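Side-chain contacts in Non-heme chloroperoxidase CPO-A1 (Streptomyces aureofaciens, PDB 1A8Q), which is a cofactor-free haloperoxidase that can brominate and may chlorinate in 7-chlorotetracycline biosynthesis: residues A[3-6]-A[10-13]; A[101-104]-A[110-113]. All blocks are in the same frame, centred on the assembly; numbering follows the deposited sequence.

Contact 1 (A[3-6]-A[10-13])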
loop_
_atom_site.group_PDB
_atom_site.type_symbol
_atom_site.label_atom_id
_atom_site.label_comp_id
_atom_site.label_asym_id
_atom_site.label_seq_id
_atom_site.Cartn_x
_atom_site.Cartn_y
_atom_site.Cartn_z
ATOM N N CYS A 3 6.930 0.940 17.986
ATOM C CA CYS A 3 6.975 -0.496 18.253
ATOM C C CYS A 3 8.414 -0.937 17.962
ATOM O O CYS A 3 8.922 -0.589 16.893
ATOM C CB CYS A 3 6.025 -1.221 17.289
ATOM S SG CYS A 3 6.268 -3.028 17.310
ATOM N N THR A 4 9.050 -1.621 18.902
ATOM C CA THR A 4 10.431 -2.064 18.614
ATOM C C THR A 4 10.367 -3.507 18.092
ATOM O O THR A 4 9.757 -4.358 18.744
ATOM C CB THR A 4 11.295 -1.956 19.865
ATOM O OG1 THR A 4 11.319 -0.590 20.312
ATOM C CG2 THR A 4 12.726 -2.399 19.588
ATOM N N THR A 5 10.966 -3.732 16.925
ATOM C CA THR A 5 10.843 -5.051 16.311
ATOM C C THR A 5 11.802 -6.020 16.993
ATOM O O THR A 5 12.689 -5.638 17.751
ATOM C CB THR A 5 11.113 -5.066 14.805
ATOM O OG1 THR A 5 12.514 -4.801 14.604
ATOM C CG2 THR A 5 10.290 -4.013 14.079
ATOM N N ARG A 6 11.703 -7.268 16.523
ATOM C CA ARG A 6 12.599 -8.323 16.991
ATOM C C ARG A 6 14.061 -8.024 16.711
ATOM O O ARG A 6 14.967 -8.571 17.372
ATOM C CB ARG A 6 12.194 -9.577 16.193
ATOM C CG ARG A 6 12.531 -9.398 14.708
ATOM C CD ARG A 6 11.624 -10.209 13.785
ATOM N NE ARG A 6 11.885 -9.858 12.384
ATOM C CZ ARG A 6 11.414 -8.754 11.810
ATOM N NH1 ARG A 6 10.607 -7.965 12.501
ATOM N NH2 ARG A 6 11.721 -8.446 10.566
ATOM N N GLU A 10 12.994 0.590 15.122
ATOM C CA GLU A 10 11.836 1.288 15.713
ATOM C C GLU A 10 10.831 1.602 14.619
ATOM O O GLU A 10 11.109 2.341 13.672
ATOM C CB GLU A 10 12.338 2.582 16.380
ATOM C CG GLU A 10 13.168 2.265 17.614
ATOM C CD GLU A 10 13.619 3.524 18.340
ATOM O OE1 GLU A 10 14.061 4.472 17.677
ATOM O OE2 GLU A 10 13.473 3.547 19.577
ATOM N N ILE A 11 9.620 1.043 14.750
ATOM C CA ILE A 11 8.578 1.299 13.747
ATOM C C ILE A 11 7.622 2.327 14.344
ATOM O O ILE A 11 7.032 2.067 15.403
ATOM C CB ILE A 11 7.827 -0.003 13.433
ATOM C CG1 ILE A 11 8.758 -0.985 12.673
ATOM C CG2 ILE A 11 6.572 0.217 12.567
ATOM C CD1 ILE A 11 9.289 -0.484 11.352
ATOM N N PHE A 12 7.527 3.469 13.680
ATOM C CA PHE A 12 6.639 4.532 14.206
ATOM C C PHE A 12 5.211 4.234 13.780
ATOM O O PHE A 12 5.023 3.819 12.633
ATOM C CB PHE A 12 7.055 5.882 13.581
ATOM C CG PHE A 12 6.216 7.037 14.118
ATOM C CD1 PHE A 12 6.562 7.636 15.322
ATOM C CD2 PHE A 12 5.141 7.486 13.392
ATOM C CE1 PHE A 12 5.786 8.703 15.787
ATOM C CE2 PHE A 12 4.356 8.536 13.881
ATOM C CZ PHE A 12 4.689 9.128 15.078
ATOM N N TYR A 13 4.192 4.537 14.592
ATOM C CA TYR A 13 2.834 4.321 14.120
ATOM C C TYR A 13 1.881 5.286 14.849
ATOM O O TYR A 13 2.224 5.768 15.925
ATOM C CB TYR A 13 2.308 2.864 14.276
ATOM C CG TYR A 13 2.288 2.404 15.727
ATOM C CD1 TYR A 13 3.395 1.978 16.413
ATOM C CD2 TYR A 13 1.048 2.432 16.375
ATOM C CE1 TYR A 13 3.326 1.584 17.740
ATOM C CE2 TYR A 13 0.950 2.007 17.707
ATOM C CZ TYR A 13 2.080 1.603 18.363
ATOM O OH TYR A 13 2.009 1.215 19.686
HETATM O O HOH W 1 13.531 0.814 20.928
#

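Contact 2 (A[101-104]-A[110-113])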
loop_
_atom_site.group_PDB
_atom_site.type_symbol
_atom_site.label_atom_id
_atom_site.label_comp_id
_atom_site.label_asym_id
_atom_site.label_seq_id
_atom_site.Cartn_x
_atom_site.Cartn_y
_atom_site.Cartn_z
ATOM N N ALA A 101 -0.010 -9.428 1.598
ATOM C CA ALA A 101 -0.003 -10.823 1.058
ATOM C C ALA A 101 1.040 -11.679 1.713
ATOM O O ALA A 101 0.811 -12.851 2.105
ATOM C CB ALA A 101 0.196 -10.713 -0.438
ATOM N N ARG A 102 2.272 -11.180 1.880
ATOM C CA ARG A 102 3.324 -11.995 2.477
ATOM C C ARG A 102 3.095 -12.210 3.947
ATOM O O ARG A 102 3.461 -13.243 4.483
ATOM C CB ARG A 102 4.711 -11.385 2.128
ATOM C CG ARG A 102 5.858 -12.195 2.721
ATOM C CD ARG A 102 5.973 -13.604 2.126
ATOM N NE ARG A 102 5.760 -13.602 0.703
ATOM C CZ ARG A 102 6.713 -13.385 -0.205
ATOM N NH1 ARG A 102 7.950 -13.147 0.211
ATOM N NH2 ARG A 102 6.379 -13.417 -1.495
ATOM N N TYR A 103 2.432 -11.275 4.682
ATOM C CA TYR A 103 2.013 -11.527 6.048
ATOM C C TYR A 103 1.046 -12.733 6.104
ATOM O O TYR A 103 1.277 -13.590 6.967
ATOM C CB TYR A 103 1.323 -10.247 6.634
ATOM C CG TYR A 103 0.823 -10.540 8.039
ATOM C CD1 TYR A 103 1.601 -10.502 9.177
ATOM C CD2 TYR A 103 -0.524 -10.890 8.151
ATOM C CE1 TYR A 103 1.060 -10.818 10.424
ATOM C CE2 TYR A 103 -1.074 -11.211 9.380
ATOM C CZ TYR A 103 -0.284 -11.173 10.488
ATOM O OH TYR A 103 -0.849 -11.489 11.701
ATOM N N VAL A 104 0.089 -12.782 5.207
ATOM C CA VAL A 104 -0.823 -13.958 5.213
ATOM C C VAL A 104 -0.024 -15.235 4.926
ATOM O O VAL A 104 -0.176 -16.285 5.598
ATOM C CB VAL A 104 -1.958 -13.737 4.221
ATOM C CG1 VAL A 104 -2.771 -15.013 3.953
ATOM C CG2 VAL A 104 -2.913 -12.670 4.786
ATOM N N GLY A 110 -4.902 -15.979 11.511
ATOM C CA GLY A 110 -5.504 -16.147 12.836
ATOM C C GLY A 110 -5.915 -14.853 13.514
ATOM O O GLY A 110 -6.941 -14.800 14.212
ATOM N N ARG A 111 -5.173 -13.766 13.272
ATOM C CA ARG A 111 -5.527 -12.480 13.884
ATOM C C ARG A 111 -6.423 -11.642 12.995
ATOM O O ARG A 111 -6.766 -10.498 13.358
ATOM C CB ARG A 111 -4.234 -11.659 14.115
ATOM C CG ARG A 111 -3.332 -12.163 15.201
ATOM C CD ARG A 111 -2.120 -11.237 15.417
ATOM N NE ARG A 111 -1.319 -11.737 16.525
ATOM C CZ ARG A 111 -1.500 -11.588 17.815
ATOM N NH1 ARG A 111 -2.493 -10.876 18.311
ATOM N NH2 ARG A 111 -0.605 -12.157 18.624
ATOM N N LEU A 112 -6.783 -12.136 11.819
ATOM C CA LEU A 112 -7.451 -11.297 10.848
ATOM C C LEU A 112 -8.923 -11.625 10.629
ATOM O O LEU A 112 -9.340 -12.789 10.608
ATOM C CB LEU A 112 -6.786 -11.374 9.455
ATOM C CG LEU A 112 -5.254 -11.250 9.408
ATOM C CD1 LEU A 112 -4.764 -11.323 7.973
ATOM C CD2 LEU A 112 -4.851 -9.919 10.058
ATOM N N ARG A 113 -9.667 -10.572 10.380
ATOM C CA ARG A 113 -11.068 -10.692 9.985
ATOM C C ARG A 113 -11.208 -10.586 8.485
ATOM O O ARG A 113 -11.978 -11.350 7.865
ATOM C CB ARG A 113 -11.889 -9.566 10.635
ATOM C CG ARG A 113 -13.356 -9.668 10.168
ATOM C CD ARG A 113 -14.136 -8.757 11.110
ATOM N NE ARG A 113 -15.528 -9.072 11.171
ATOM C CZ ARG A 113 -16.345 -8.857 12.192
ATOM N NH1 ARG A 113 -15.935 -8.330 13.332
ATOM N NH2 ARG A 113 -17.600 -9.257 12.006
HETATM O O HOH W 2 -2.728 -13.513 11.494
HETATM O O HOH W 3 0.402 -12.486 13.860
#

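Contact 1 (A[3-6]-A[10-13])
C3 and I11 face each other as a hydrogen-bonded antiparallel pair, each giving its N-H to the other's carbonyl. C3 N reaches I11 O at 2.8 Å, and I11 N reaches C3 O at 2.8 Å, the second donor lying in the carbonyl plane with a nearly straight N-H...O angle of 175°. Their side chains share the buried face of the sheet, which suits both the small cysteine and the isoleucine, with C3 CB 4.4 Å from I11 CB. T5 lays its methyl CG2 obliquely across I11, 3.7 Å from CG1, while its OG1 is taken by the backbone N of D7 and V9 in the turn. At the other end the ring edge of Y13 faces C3 N, 3.7 Å from Y13 CE1; C3 CB, off the ring plane, is 3.9 Å from the same CE1. A chi1 of 60° sets Y13 CG between the backbone N and the carbonyl carbon. The whole is a β-hairpin of strands 2-4 and 10-16, at the edge of the α/β-hydrolase sheet, with helix 69-82 packed against T5 and Y13. The other face is looser and wetter. T4 and E10, a non-hydrogen-bonded pair, are exposed, and their side chains come no closer than 4.3 Å, between T4 OG1 and E10 CG. Hydroxyl and carboxylate suit solvent, and one water joins them, 2.7 Å from T4 OG1 and donating to E10 OE2.

Contact 2 (A[101-104]-A[110-113])
Y103 sets the edge of its ring against the isobutyl group of L112, and these two residues supply most of the surface buried here. Ring atom CE2 of Y103 sits 4.0 Å from L112 CD1, which lies close to the ring plane at that edge; CD2 of the same leucine is equally near CE2 but displaced farther to the same side of the plane. The side chains run past each other in opposite senses. The tyrosine can reach across because CG is anti to the backbone N (chi1 177°), sending the ring from helix 96-107 toward the start of strand 112-118. Leucine suits the buried layer between helix and sheet because its methyls can meet the ring and V104, whose CG2 is 3.9 Å from L112 CD1, while it also packs on V88 and L90 of the neighbouring strand. The contact thus lies within the β-α-β unit of strand 88-93, helix 96-107 and strand 112-118, where that helix packs on the sheet at the start of strand 112-118.

R111 adds an amphipathic partner to the polar end of the tyrosine. Its extended chain crosses Y103 at about a right angle, with CD 3.9 Å from Y103 OH, while its NH1 is bound away from the contact by D84 and the carbonyl of L85. Two waters bridge the hydroxyl to R111. One is 2.8 Å from Y103 OH and accepts from R111 N at 3.0 Å; the other is 2.7 Å from Y103 OH and accepts weakly from R111 NE, in the guanidinium plane. Tyrosine therefore serves both needs at once, hydrocarbon contact along its ring edge and solvation of its hydroxyl, and the waters extend the helix-to-strand link to polar groups that do not touch.

From the N terminus, contact 1 comes first: three residues separate 3-6 from 10-13 in the turn of the hairpin, which closes at one of the two outermost strands of the sheet. The chain then runs through strands 21-25, 48-52 and 88-93 and the helices among them before 101-104 and 110-113 meet; five residues separate these segments, the end of helix 96-107 and the start of the loop into strand 112-118. The two closures follow in series, neither nesting nor crossing. Contact 1 ties strand to strand, contact 2 helix to sheet; their centres are about 19 Å apart and they do not touch. Helix 69-82 packs on both, through T5 and Y13 in contact 1 and Y103 in contact 2.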